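Side-chain contacts in hypoxanthine-guanine phosphoribosyltransferase (HGPRT) (Schistosoma mansoni, PDB 5IPF), which catalyses the transfer of a phosphoribosyl group from phosphoribosyl pyrophosphate to hypoxanthine or guanine, giving IMP or GMP in purine salvage: residues Ile59-Ile64 / Val214-Asp219; Arg109-Arg114 / Leu118-Glu123; Val157-Ile162 / Lys166-Leu171; Thr88-Leu93 / Ser148-Lys153. One frame throughout, in Å; residues are numbered along the deposited sequence.

Contact 1 of 4, residues Ile59-Ile64 / Val214-Asp219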
loop_
_atom_site.group_PDB
_atom_site.type_symbol
_atom_site.label_atom_id
_atom_site.label_comp_id
_atom_site.label_asym_id
_atom_site.label_seq_id
_atom_site.Cartn_x
_atom_site.Cartn_y
_atom_site.Cartn_z
ATOM N N ILE A 59 -6.223 -14.109 10.109
ATOM C CA ILE A 59 -5.816 -13.650 8.783
ATOM C C ILE A 59 -5.220 -12.251 8.898
ATOM O O ILE A 59 -5.942 -11.296 9.223
ATOM C CB ILE A 59 -6.994 -13.665 7.795
ATOM C CG1 ILE A 59 -7.760 -14.983 7.889
ATOM C CG2 ILE A 59 -6.492 -13.470 6.375
ATOM C CD1 ILE A 59 -8.882 -15.108 6.885
ATOM N N PRO A 60 -3.921 -12.083 8.658
ATOM C CA PRO A 60 -3.342 -10.735 8.659
ATOM C C PRO A 60 -3.907 -9.886 7.530
ATOM O O PRO A 60 -4.360 -10.396 6.502
ATOM C CB PRO A 60 -1.842 -10.990 8.471
ATOM C CG PRO A 60 -1.637 -12.387 8.960
ATOM C CD PRO A 60 -2.887 -13.128 8.583
ATOM N N ASN A 61 -3.864 -8.568 7.737
ATOM C CA ASN A 61 -4.477 -7.629 6.800
ATOM C C ASN A 61 -3.872 -7.759 5.403
ATOM O O ASN A 61 -4.595 -7.877 4.400
ATOM C CB ASN A 61 -4.316 -6.209 7.349
ATOM C CG ASN A 61 -4.899 -5.157 6.435
ATOM O OD1 ASN A 61 -4.244 -4.708 5.496
ATOM N ND2 ASN A 61 -6.132 -4.747 6.713
ATOM N N GLY A 62 -2.540 -7.752 5.318
ATOM C CA GLY A 62 -1.886 -7.847 4.025
ATOM C C GLY A 62 -2.210 -9.125 3.279
ATOM O O GLY A 62 -2.278 -9.127 2.046
ATOM N N MET A 63 -2.412 -10.226 4.006
ATOM C CA MET A 63 -2.845 -11.460 3.360
ATOM C C MET A 63 -4.245 -11.310 2.777
ATOM O O MET A 63 -4.535 -11.836 1.693
ATOM C CB MET A 63 -2.791 -12.616 4.356
ATOM C CG MET A 63 -3.100 -13.967 3.745
ATOM S SD MET A 63 -2.961 -15.313 4.932
ATOM C CE MET A 63 -3.673 -16.652 3.981
ATOM N N ILE A 64 -5.124 -10.591 3.481
ATOM C CA ILE A 64 -6.451 -10.297 2.944
ATOM C C ILE A 64 -6.329 -9.562 1.619
ATOM O O ILE A 64 -6.951 -9.941 0.621
ATOM C CB ILE A 64 -7.281 -9.483 3.950
ATOM C CG1 ILE A 64 -7.364 -10.197 5.298
ATOM C CG2 ILE A 64 -8.674 -9.215 3.391
ATOM C CD1 ILE A 64 -8.141 -9.424 6.338
ATOM N N VAL A 214 -13.126 -11.640 14.776
ATOM C CA VAL A 214 -13.335 -10.198 14.875
ATOM C C VAL A 214 -12.199 -9.491 14.143
ATOM O O VAL A 214 -11.225 -10.113 13.720
ATOM C CB VAL A 214 -13.407 -9.710 16.339
ATOM C CG1 VAL A 214 -14.596 -10.327 17.060
ATOM C CG2 VAL A 214 -12.108 -10.020 17.074
ATOM N N GLY A 215 -12.335 -8.174 14.001
ATOM C CA GLY A 215 -11.342 -7.350 13.342
ATOM C C GLY A 215 -11.622 -7.182 11.854
ATOM O O GLY A 215 -12.330 -7.975 11.228
ATOM N N TYR A 216 -11.043 -6.121 11.279
ATOM C CA TYR A 216 -11.230 -5.778 9.862
ATOM C C TYR A 216 -12.721 -5.586 9.541
ATOM O O TYR A 216 -13.293 -6.265 8.686
ATOM C CB TYR A 216 -10.571 -6.824 8.948
ATOM C CG TYR A 216 -10.502 -6.436 7.486
ATOM C CD1 TYR A 216 -9.625 -5.453 7.046
ATOM C CD2 TYR A 216 -11.320 -7.053 6.545
ATOM C CE1 TYR A 216 -9.569 -5.088 5.716
ATOM C CE2 TYR A 216 -11.272 -6.695 5.212
ATOM C CZ TYR A 216 -10.394 -5.712 4.803
ATOM O OH TYR A 216 -10.330 -5.343 3.479
ATOM N N ALA A 217 -13.345 -4.646 10.264
ATOM C CA ALA A 217 -14.761 -4.309 10.356
ATOM C C ALA A 217 -15.631 -5.445 10.918
ATOM O O ALA A 217 -16.808 -5.204 11.184
ATOM C CB ALA A 217 -15.373 -3.837 9.021
ATOM N N LEU A 218 -15.108 -6.647 11.154
ATOM C CA LEU A 218 -15.913 -7.663 11.825
ATOM C C LEU A 218 -16.029 -7.316 13.301
ATOM O O LEU A 218 -15.040 -6.943 13.938
ATOM C CB LEU A 218 -15.310 -9.054 11.660
ATOM C CG LEU A 218 -14.985 -9.518 10.242
ATOM C CD1 LEU A 218 -14.695 -11.012 10.206
ATOM C CD2 LEU A 218 -16.120 -9.176 9.324
ATOM N N ASP A 219 -17.230 -7.444 13.852
ATOM C CA ASP A 219 -17.502 -6.941 15.186
ATOM C C ASP A 219 -18.021 -8.039 16.105
ATOM O O ASP A 219 -18.566 -9.054 15.661
ATOM C CB ASP A 219 -18.520 -5.798 15.132
ATOM C CG ASP A 219 -19.868 -6.248 14.612
ATOM O OD1 ASP A 219 -20.032 -6.319 13.375
ATOM O OD2 ASP A 219 -20.762 -6.526 15.438
#
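Tyr216 lays its ring against Ile64, with Asn61 close by at the start of the same helix. These three residues carry the whole contact, and all are buried. Ile64 CD1 sits over one face of the Tyr216 ring, 4.1 Å from its centroid and 16° off the normal. This is a CH-pi contact. The methyl lies toward the rim, 4.0 Å from Tyr216 CD2. The second branch of the isoleucine follows the ring outward, with Ile64 CG2 4.1 Å from Tyr216 CE2. The two side chains run past each other in opposite directions. The ring gets there because Tyr216 CG stands anti to the backbone N (chi1 -170°), which sends it out of the loop toward the helix.

Asn61 approaches obliquely. Its ND2 lies 3.6 Å from both Tyr216 CD1 and CE1, and the amide plane is turned 71° from the ring. The same ND2 makes a weak hydrogen bond to the backbone O of His228.

The contact joins the first turn of helix 61-81, with Pro60 at its N-cap, to a type I' turn from Gly215 to Leu218. That turn follows strand 213-214 of the small antiparallel sheet, and its last residue, Leu218, is followed by Asp219 of the IMP pocket. The side chain of Tyr216 is about 10 Å from the bound IMP. Its hydroxyl is hydrogen-bonded to Asp102 of helix 97-112, which ties the outer end of the ring to a second helix. Ile230 of the antiparallel sheet touches both Ile64 and Tyr216.

Contact 2 of 4, residues Arg109-Arg114 / Leu118-Glu123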
loop_
_atom_site.group_PDB
_atom_site.type_symbol
_atom_site.label_atom_id
_atom_site.label_comp_id
_atom_site.label_asym_id
_atom_site.label_seq_id
_atom_site.Cartn_x
_atom_site.Cartn_y
_atom_site.Cartn_z
ATOM N N ARG A 109 -7.956 -1.196 -9.826
ATOM C CA ARG A 109 -6.582 -1.411 -10.272
ATOM C C ARG A 109 -6.523 -2.406 -11.427
ATOM O O ARG A 109 -5.892 -2.138 -12.456
ATOM C CB ARG A 109 -5.708 -1.885 -9.111
ATOM C CG ARG A 109 -4.316 -2.330 -9.549
ATOM C CD ARG A 109 -3.378 -2.537 -8.373
ATOM N NE ARG A 109 -3.080 -1.287 -7.681
ATOM C CZ ARG A 109 -3.616 -0.930 -6.519
ATOM N NH1 ARG A 109 -4.477 -1.735 -5.906
ATOM N NH2 ARG A 109 -3.287 0.229 -5.964
ATOM N N THR A 110 -7.175 -3.562 -11.277
ATOM C CA THR A 110 -7.097 -4.579 -12.321
ATOM C C THR A 110 -7.836 -4.150 -13.584
ATOM O O THR A 110 -7.454 -4.554 -14.689
ATOM C CB THR A 110 -7.635 -5.918 -11.807
ATOM O OG1 THR A 110 -7.474 -6.922 -12.818
ATOM C CG2 THR A 110 -9.105 -5.817 -11.443
ATOM N N VAL A 111 -8.883 -3.333 -13.450
ATOM C CA VAL A 111 -9.554 -2.803 -14.633
ATOM C C VAL A 111 -8.704 -1.714 -15.272
ATOM O O VAL A 111 -8.708 -1.545 -16.499
ATOM C CB VAL A 111 -10.962 -2.300 -14.260
ATOM C CG1 VAL A 111 -11.545 -1.422 -15.352
ATOM C CG2 VAL A 111 -11.877 -3.477 -13.996
ATOM N N ARG A 112 -7.941 -0.983 -14.460
ATOM C CA ARG A 112 -7.071 0.061 -14.986
ATOM C C ARG A 112 -5.914 -0.528 -15.783
ATOM O O ARG A 112 -5.489 0.052 -16.787
ATOM C CB ARG A 112 -6.549 0.915 -13.833
ATOM C CG ARG A 112 -6.630 2.409 -14.055
ATOM C CD ARG A 112 -6.526 3.120 -12.722
ATOM N NE ARG A 112 -5.535 2.484 -11.858
ATOM C CZ ARG A 112 -5.679 2.328 -10.546
ATOM N NH1 ARG A 112 -6.781 2.753 -9.942
ATOM N NH2 ARG A 112 -4.727 1.736 -9.837
ATOM N N ALA A 113 -5.396 -1.679 -15.355
ATOM C CA ALA A 113 -4.240 -2.291 -15.999
ATOM C C ALA A 113 -4.600 -3.131 -17.216
ATOM O O ALA A 113 -3.700 -3.728 -17.821
ATOM C CB ALA A 113 -3.476 -3.153 -14.992
ATOM N N ARG A 114 -5.875 -3.195 -17.600
ATOM C CA ARG A 114 -6.287 -4.006 -18.736
ATOM C C ARG A 114 -6.966 -3.219 -19.845
ATOM O O ARG A 114 -7.375 -3.822 -20.845
ATOM C CB ARG A 114 -7.236 -5.122 -18.285
ATOM C CG ARG A 114 -6.610 -6.165 -17.369
ATOM C CD ARG A 114 -7.391 -7.473 -17.415
ATOM N NE ARG A 114 -7.673 -8.000 -16.085
ATOM C CZ ARG A 114 -8.525 -8.993 -15.843
ATOM N NH1 ARG A 114 -9.182 -9.563 -16.844
ATOM N NH2 ARG A 114 -8.726 -9.412 -14.601
ATOM N N LEU A 118 -15.455 -1.317 -17.474
ATOM C CA LEU A 118 -16.429 -2.051 -16.670
ATOM C C LEU A 118 -17.028 -1.072 -15.671
ATOM O O LEU A 118 -16.473 -0.859 -14.583
ATOM C CB LEU A 118 -15.784 -3.244 -15.966
ATOM C CG LEU A 118 -16.698 -4.417 -15.606
ATOM C CD1 LEU A 118 -17.247 -5.072 -16.866
ATOM C CD2 LEU A 118 -15.950 -5.431 -14.756
ATOM N N PRO A 119 -18.158 -0.449 -16.006
ATOM C CA PRO A 119 -18.729 0.582 -15.127
ATOM C C PRO A 119 -19.314 -0.017 -13.856
ATOM O O PRO A 119 -20.265 -0.805 -13.896
ATOM C CB PRO A 119 -19.806 1.237 -15.996
ATOM C CG PRO A 119 -20.137 0.232 -17.018
ATOM C CD PRO A 119 -18.903 -0.578 -17.269
ATOM N N MET A 120 -18.735 0.380 -12.723
ATOM C CA MET A 120 -19.125 -0.089 -11.403
ATOM C C MET A 120 -19.734 1.054 -10.603
ATOM O O MET A 120 -19.271 2.196 -10.684
ATOM C CB MET A 120 -17.919 -0.653 -10.644
ATOM C CG MET A 120 -17.079 -1.619 -11.453
ATOM S SD MET A 120 -15.407 -1.820 -10.814
ATOM C CE MET A 120 -14.787 -3.047 -11.957
ATOM N N SER A 121 -20.769 0.742 -9.833
ATOM C CA SER A 121 -21.381 1.666 -8.896
ATOM C C SER A 121 -21.220 1.118 -7.484
ATOM O O SER A 121 -20.783 -0.017 -7.279
ATOM C CB SER A 121 -22.864 1.888 -9.223
ATOM N N VAL A 122 -21.572 1.942 -6.501
ATOM C CA VAL A 122 -21.475 1.564 -5.097
ATOM C C VAL A 122 -22.719 2.052 -4.371
ATOM O O VAL A 122 -23.091 3.226 -4.484
ATOM C CB VAL A 122 -20.204 2.129 -4.431
ATOM C CG1 VAL A 122 -20.263 1.935 -2.926
ATOM C CG2 VAL A 122 -18.962 1.459 -4.998
ATOM N N GLU A 123 -23.367 1.150 -3.638
ATOM C CA GLU A 123 -24.479 1.501 -2.771
ATOM C C GLU A 123 -24.300 0.773 -1.448
ATOM O O GLU A 123 -23.432 -0.092 -1.305
ATOM C CB GLU A 123 -25.828 1.159 -3.411
#
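Val111 and Met120 touch through one methyl each, their side chains passing in opposite directions. Val111 CG2 lies 3.6 Å from Met120 CE, and this is the closest approach between the two segments. The same valine methyl is also near Leu118, 4.4 Å from its CB. All of this is apolar packing. Met120 reaches across with a long, nearly straight chain: CG is anti to the carbonyl carbon (chi1 -48°) and the chain stays extended to CE. Most of the buried surface belongs to Val111, whose CB points at the other segment, as do those of Leu118 and Met120.

The contact sits at the return of a beta-alpha-beta crossover made of strand 87-92, helix 97-112 and strand 120-125. Val111 is in the last turn of the helix. Leu118 lies in the link just before the second strand, and Met120 is the first residue of that strand, so the packing closes the short link.

Beyond the first shell, Val111 also touches Val76 of helix 61-81, which lies alongside. Met120 touches Ile87, and the backbones of Pro119 and Ser121 are bonded to Ile87 in the neighbouring parallel strand. The helix end is held in the usual way by Ala113 N bonding to Arg109 O at 3.0 Å. Arg109 is salt-bridged to Asp105 of its own helix, while Arg112 NH2 makes a salt bridge with Glu69 of the fourth subunit.

Contact 3 of 4, residues Val157-Ile162 / Lys166-Leu171. With IMP (inosinic acid), chain E.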
loop_
_atom_site.group_PDB
_atom_site.type_symbol
_atom_site.label_atom_id
_atom_site.label_comp_id
_atom_site.label_asym_id
_atom_site.label_seq_id
_atom_site.Cartn_x
_atom_site.Cartn_y
_atom_site.Cartn_z
ATOM N N VAL A 157 -23.311 -8.478 -4.272
ATOM C CA VAL A 157 -23.462 -8.297 -2.832
ATOM C C VAL A 157 -22.108 -8.464 -2.161
ATOM O O VAL A 157 -21.417 -9.470 -2.362
ATOM C CB VAL A 157 -24.493 -9.284 -2.262
ATOM N N VAL A 158 -21.726 -7.473 -1.362
ATOM C CA VAL A 158 -20.464 -7.453 -0.632
ATOM C C VAL A 158 -20.814 -7.516 0.850
ATOM O O VAL A 158 -21.225 -6.511 1.451
ATOM C CB VAL A 158 -19.623 -6.214 -0.960
ATOM C CG1 VAL A 158 -18.390 -6.154 -0.077
ATOM C CG2 VAL A 158 -19.228 -6.218 -2.430
ATOM N N GLU A 159 -20.672 -8.700 1.437
ATOM C CA GLU A 159 -20.897 -8.926 2.854
ATOM C C GLU A 159 -19.601 -9.404 3.498
ATOM O O GLU A 159 -18.612 -9.704 2.823
ATOM C CB GLU A 159 -22.023 -9.942 3.088
ATOM C CG GLU A 159 -22.728 -9.788 4.432
ATOM C CD GLU A 159 -23.458 -11.045 4.861
ATOM O OE1 GLU A 159 -23.847 -11.836 3.978
ATOM O OE2 GLU A 159 -23.637 -11.244 6.083
ATOM N N ASP A 160 -19.623 -9.488 4.827
ATOM C CA ASP A 160 -18.418 -9.709 5.613
ATOM C C ASP A 160 -18.125 -11.189 5.858
ATOM O O ASP A 160 -16.988 -11.634 5.666
ATOM C CB ASP A 160 -18.538 -8.952 6.938
ATOM C CG ASP A 160 -19.824 -9.266 7.682
ATOM O OD1 ASP A 160 -20.792 -9.727 7.043
ATOM O OD2 ASP A 160 -19.870 -9.047 8.911
ATOM N N ILE A 161 -19.124 -11.963 6.283
ATOM C CA ILE A 161 -18.907 -13.368 6.616
ATOM C C ILE A 161 -20.242 -14.097 6.559
ATOM O O ILE A 161 -21.288 -13.535 6.894
ATOM C CB ILE A 161 -18.226 -13.511 8.003
ATOM C CG1 ILE A 161 -17.888 -14.973 8.297
ATOM C CG2 ILE A 161 -19.101 -12.926 9.098
ATOM C CD1 ILE A 161 -17.077 -15.171 9.556
ATOM N N ILE A 162 -20.201 -15.355 6.124
ATOM C CA ILE A 162 -21.369 -16.227 6.058
ATOM C C ILE A 162 -21.211 -17.318 7.108
ATOM O O ILE A 162 -20.151 -17.950 7.201
ATOM C CB ILE A 162 -21.536 -16.841 4.656
ATOM C CG1 ILE A 162 -21.685 -15.746 3.599
ATOM C CG2 ILE A 162 -22.733 -17.780 4.618
ATOM C CD1 ILE A 162 -22.945 -14.939 3.743
ATOM N N LYS A 166 -28.900 -17.468 6.762
ATOM C CA LYS A 166 -30.220 -16.846 6.718
ATOM C C LYS A 166 -30.125 -15.338 6.515
ATOM O O LYS A 166 -30.921 -14.760 5.763
ATOM C CB LYS A 166 -30.996 -17.162 7.997
ATOM N N THR A 167 -29.161 -14.694 7.182
ATOM C CA THR A 167 -28.968 -13.253 7.035
ATOM C C THR A 167 -28.806 -12.860 5.573
ATOM O O THR A 167 -29.352 -11.844 5.127
ATOM C CB THR A 167 -27.744 -12.802 7.836
ATOM O OG1 THR A 167 -27.891 -13.191 9.208
ATOM C CG2 THR A 167 -27.575 -11.292 7.756
ATOM N N ILE A 168 -28.060 -13.659 4.811
ATOM C CA ILE A 168 -27.879 -13.357 3.398
ATOM C C ILE A 168 -29.062 -13.858 2.578
ATOM O O ILE A 168 -29.421 -13.242 1.568
ATOM C CB ILE A 168 -26.550 -13.947 2.896
ATOM C CG1 ILE A 168 -26.306 -13.560 1.441
ATOM C CG2 ILE A 168 -26.534 -15.459 3.051
ATOM C CD1 ILE A 168 -25.161 -14.297 0.829
ATOM N N THR A 169 -29.694 -14.959 2.994
ATOM C CA THR A 169 -30.827 -15.488 2.239
ATOM C C THR A 169 -31.970 -14.483 2.186
ATOM O O THR A 169 -32.597 -14.300 1.134
ATOM C CB THR A 169 -31.304 -16.805 2.850
ATOM N N LYS A 170 -32.254 -13.820 3.311
ATOM C CA LYS A 170 -33.284 -12.784 3.311
ATOM C C LYS A 170 -32.944 -11.671 2.324
ATOM O O LYS A 170 -33.829 -11.153 1.629
ATOM C CB LYS A 170 -33.459 -12.221 4.722
ATOM N N LEU A 171 -31.663 -11.307 2.233
ATOM C CA LEU A 171 -31.254 -10.243 1.323
ATOM C C LEU A 171 -31.413 -10.664 -0.133
ATOM O O LEU A 171 -31.927 -9.898 -0.956
ATOM C CB LEU A 171 -29.809 -9.832 1.605
ATOM C CG LEU A 171 -29.626 -8.474 2.281
ATOM C CD1 LEU A 171 -28.170 -8.042 2.224
ATOM C CD2 LEU A 171 -30.529 -7.430 1.640
HETATM P P IMP E . -25.623 -15.827 9.015
HETATM O O1P IMP E . -25.058 -16.189 7.662
HETATM O O2P IMP E . -25.225 -16.662 10.209
HETATM O O3P IMP E . -27.128 -15.875 8.907
HETATM O "O5'" IMP E . -25.177 -14.331 9.345
HETATM C "C5'" IMP E . -24.618 -14.009 10.615
HETATM C "C4'" IMP E . -24.525 -12.520 10.854
HETATM O "O4'" IMP E . -23.613 -12.282 11.948
HETATM C "C3'" IMP E . -24.001 -11.682 9.702
HETATM O "O3'" IMP E . -24.479 -10.344 9.832
HETATM C "C2'" IMP E . -22.489 -11.706 9.924
HETATM O "O2'" IMP E . -21.815 -10.557 9.455
HETATM C "C1'" IMP E . -22.355 -11.853 11.450
HETATM N N9 IMP E . -21.356 -12.850 11.848
HETATM C C8 IMP E . -21.467 -14.205 11.665
HETATM N N7 IMP E . -20.361 -14.804 12.153
HETATM C C5 IMP E . -19.540 -13.854 12.649
HETATM C C6 IMP E . -18.293 -13.928 13.257
HETATM O O6 IMP E . -17.774 -15.024 13.473
HETATM N N1 IMP E . -17.672 -12.769 13.675
HETATM C C2 IMP E . -18.291 -11.551 13.486
HETATM N N3 IMP E . -19.531 -11.485 12.880
HETATM C C4 IMP E . -20.150 -12.619 12.466
#
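Glu159 reaches out from its strand between Ile168 and the ribose of IMP. Its CB points toward helix 166-175. CG stands anti to the backbone N (chi1 -154°) and packs on Val92 of strand 87-92. The extended chain carries the carboxylate to the helix. There OE1 lies 3.6 Å from Ile168 CB, while OE2 faces the sugar, 3.7 Å from IMP C3'. OE2 is also 4.3 Å from Thr167 CG2. Ile162 packs on the same isoleucine, its CD1 3.7 Å from Ile168 CG2, with the two side chains at about a right angle.

The helix start holds the phosphate. Thr167 N bonds to IMP O3P at 2.9 Å and nearly straight (167°), and Thr167 OG1 lies 2.8 Å from the same oxygen. The ribose O2' is hydrogen-bonded to Asp160 OD1 (2.7 Å) and lies close to both carboxylate oxygens. Glu159 and Asp160 match the acidic pair of the PRPP motif of phosphoribosyltransferases; N atoms of Asp163, Thr164 and Gly165 in the loop after it are also hydrogen-bonded to IMP.

Strand 154-159 lies in the parallel sheet between strands 87-92 and 182-187. Helix 166-175 covers one side, with Ile168 on Val185; helix 97-112 packs against Val158.

Contact 4 of 4, residues Thr88-Leu93 / Ser148-Lys153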
loop_
_atom_site.group_PDB
_atom_site.type_symbol
_atom_site.label_atom_id
_atom_site.label_comp_id
_atom_site.label_asym_id
_atom_site.label_seq_id
_atom_site.Cartn_x
_atom_site.Cartn_y
_atom_site.Cartn_z
ATOM N N THR A 88 -23.058 -3.187 -9.963
ATOM C CA THR A 88 -23.315 -2.353 -8.793
ATOM C C THR A 88 -22.929 -3.118 -7.533
ATOM O O THR A 88 -23.591 -4.096 -7.169
ATOM C CB THR A 88 -24.784 -1.929 -8.742
ATOM O OG1 THR A 88 -25.106 -1.177 -9.919
ATOM C CG2 THR A 88 -25.048 -1.072 -7.518
ATOM N N LEU A 89 -21.873 -2.666 -6.861
ATOM C CA LEU A 89 -21.451 -3.269 -5.603
ATOM C C LEU A 89 -22.313 -2.727 -4.468
ATOM O O LEU A 89 -22.330 -1.517 -4.216
ATOM C CB LEU A 89 -19.974 -2.988 -5.331
ATOM C CG LEU A 89 -18.907 -3.783 -6.088
ATOM C CD1 LEU A 89 -18.799 -3.332 -7.536
ATOM C CD2 LEU A 89 -17.561 -3.661 -5.385
ATOM N N MET A 90 -23.027 -3.620 -3.788
ATOM C CA MET A 90 -23.855 -3.262 -2.643
ATOM C C MET A 90 -23.181 -3.746 -1.368
ATOM O O MET A 90 -23.048 -4.954 -1.154
ATOM C CB MET A 90 -25.255 -3.861 -2.763
ATOM C CG MET A 90 -26.052 -3.785 -1.473
ATOM S SD MET A 90 -27.731 -4.411 -1.643
ATOM C CE MET A 90 -28.463 -3.126 -2.650
ATOM N N CYS A 91 -22.777 -2.812 -0.516
ATOM C CA CYS A 91 -22.071 -3.141 0.714
ATOM C C CYS A 91 -23.068 -3.286 1.859
ATOM O O CYS A 91 -23.875 -2.381 2.108
ATOM C CB CYS A 91 -21.035 -2.066 1.039
ATOM S SG CYS A 91 -20.085 -2.362 2.546
ATOM N N VAL A 92 -23.018 -4.426 2.544
ATOM C CA VAL A 92 -23.762 -4.594 3.790
ATOM C C VAL A 92 -22.993 -3.861 4.881
ATOM O O VAL A 92 -21.871 -4.244 5.225
ATOM C CB VAL A 92 -23.953 -6.078 4.134
ATOM C CG1 VAL A 92 -24.967 -6.242 5.258
ATOM C CG2 VAL A 92 -24.385 -6.852 2.900
ATOM N N LEU A 93 -23.592 -2.803 5.421
ATOM C CA LEU A 93 -22.813 -1.796 6.124
ATOM C C LEU A 93 -22.416 -2.263 7.524
ATOM O O LEU A 93 -22.872 -3.297 8.028
ATOM C CB LEU A 93 -23.574 -0.471 6.181
ATOM C CG LEU A 93 -22.965 0.606 5.277
ATOM C CD1 LEU A 93 -23.578 1.974 5.544
ATOM C CD2 LEU A 93 -21.455 0.644 5.465
ATOM N N SER A 148 -36.852 2.960 -6.752
ATOM C CA SER A 148 -36.645 1.521 -6.932
ATOM C C SER A 148 -36.231 1.171 -8.366
ATOM O O SER A 148 -36.858 0.334 -9.019
ATOM C CB SER A 148 -37.921 0.755 -6.569
ATOM O OG SER A 148 -38.325 1.015 -5.236
ATOM N N GLU A 149 -35.172 1.818 -8.846
ATOM C CA GLU A 149 -34.618 1.588 -10.170
ATOM C C GLU A 149 -33.507 0.543 -10.179
ATOM O O GLU A 149 -32.762 0.464 -11.161
ATOM C CB GLU A 149 -34.093 2.903 -10.753
ATOM N N TYR A 150 -33.378 -0.255 -9.115
ATOM C CA TYR A 150 -32.421 -1.358 -9.090
ATOM C C TYR A 150 -32.686 -2.397 -10.172
ATOM O O TYR A 150 -31.838 -3.271 -10.386
ATOM C CB TYR A 150 -32.446 -2.053 -7.724
ATOM C CG TYR A 150 -31.445 -1.527 -6.720
ATOM C CD1 TYR A 150 -30.132 -1.253 -7.086
ATOM C CD2 TYR A 150 -31.813 -1.319 -5.398
ATOM C CE1 TYR A 150 -29.218 -0.777 -6.162
ATOM C CE2 TYR A 150 -30.910 -0.838 -4.470
ATOM C CZ TYR A 150 -29.614 -0.571 -4.856
ATOM O OH TYR A 150 -28.713 -0.097 -3.933
ATOM N N LYS A 151 -33.829 -2.323 -10.846
ATOM C CA LYS A 151 -34.214 -3.320 -11.833
ATOM C C LYS A 151 -33.264 -3.322 -13.027
ATOM O O LYS A 151 -32.640 -2.310 -13.358
ATOM C CB LYS A 151 -35.644 -3.064 -12.309
ATOM N N ASP A 152 -33.160 -4.489 -13.669
ATOM C CA ASP A 152 -32.377 -4.748 -14.877
ATOM C C ASP A 152 -30.878 -4.546 -14.690
ATOM O O ASP A 152 -30.131 -4.581 -15.678
ATOM C CB ASP A 152 -32.855 -3.897 -16.059
ATOM N N LYS A 153 -30.408 -4.350 -13.465
ATOM C CA LYS A 153 -28.994 -4.132 -13.200
ATOM C C LYS A 153 -28.366 -5.382 -12.597
ATOM O O LYS A 153 -29.049 -6.247 -12.045
ATOM C CB LYS A 153 -28.796 -2.937 -12.264
#
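The backbones come nearest at Thr88 and Lys153, whose CA atoms are 7.4 Å apart, where a type II turn from Tyr150 to Lys153 leads toward the next strand. The side chain that bridges the gap is Tyr150. It has the largest buried surface of the contact, and its ring comes nearer to the strand than its CB direction would suggest.

Met90 meets the outer end of that ring. Its CE is 3.3 Å from Tyr150 OH, and CZ is the next nearest atom. The methyl comes in obliquely. Met90 starts out with CG anti to the backbone N (chi1 167°), and its chain then bends at chi3 (-71°), which turns CE toward the tyrosine. Thr88 approaches from elsewhere on the ring: its CG2 lies near the ring plane, at the edge, 4.4 Å from Tyr150 CE1. Both contacts are van der Waals packing: Met90 CE against the hydroxyl end, Thr88 CG2 at the edge.

Thr88 and Met90 are alternate residues of one strand, so both point to the same side of the sheet. Leu89 and Cys91 point to the other side, against helix 97-112. The loop that carries Tyr150 follows a part of the chain that is not modelled, residues 127-142. Tyr150 also touches Glu123 of strand 120-125, and Met90 touches Val155. Strand 87-92 runs parallel between strands 120-125 and 154-159, and Tyr150 lies over the side of the sheet that is turned from helix 97-112.

Contacts 1, 2 and 3 are buried, while contact 4 lies at the surface. Contacts 2, 3 and 4 all reach the main parallel sheet: strand 87-92 of contact 4 pairs with strand 120-125 of contact 2 and with strand 154-159 of contact 3. Contact 1 stands apart, by the small antiparallel sheet, yet touches contact 3 where Leu218 packs on Asp160. Contacts 1 and 4 both centre on a tyrosine: a buried one with an isoleucine over its face and an amide nearby, and a surface one touched by methyls at its edge and hydroxyl end. Contact 2 is aliphatic and thioether packing alone. Contact 3 adds carboxylates and phosphate-binding groups, as suits its place in the nucleotide pocket.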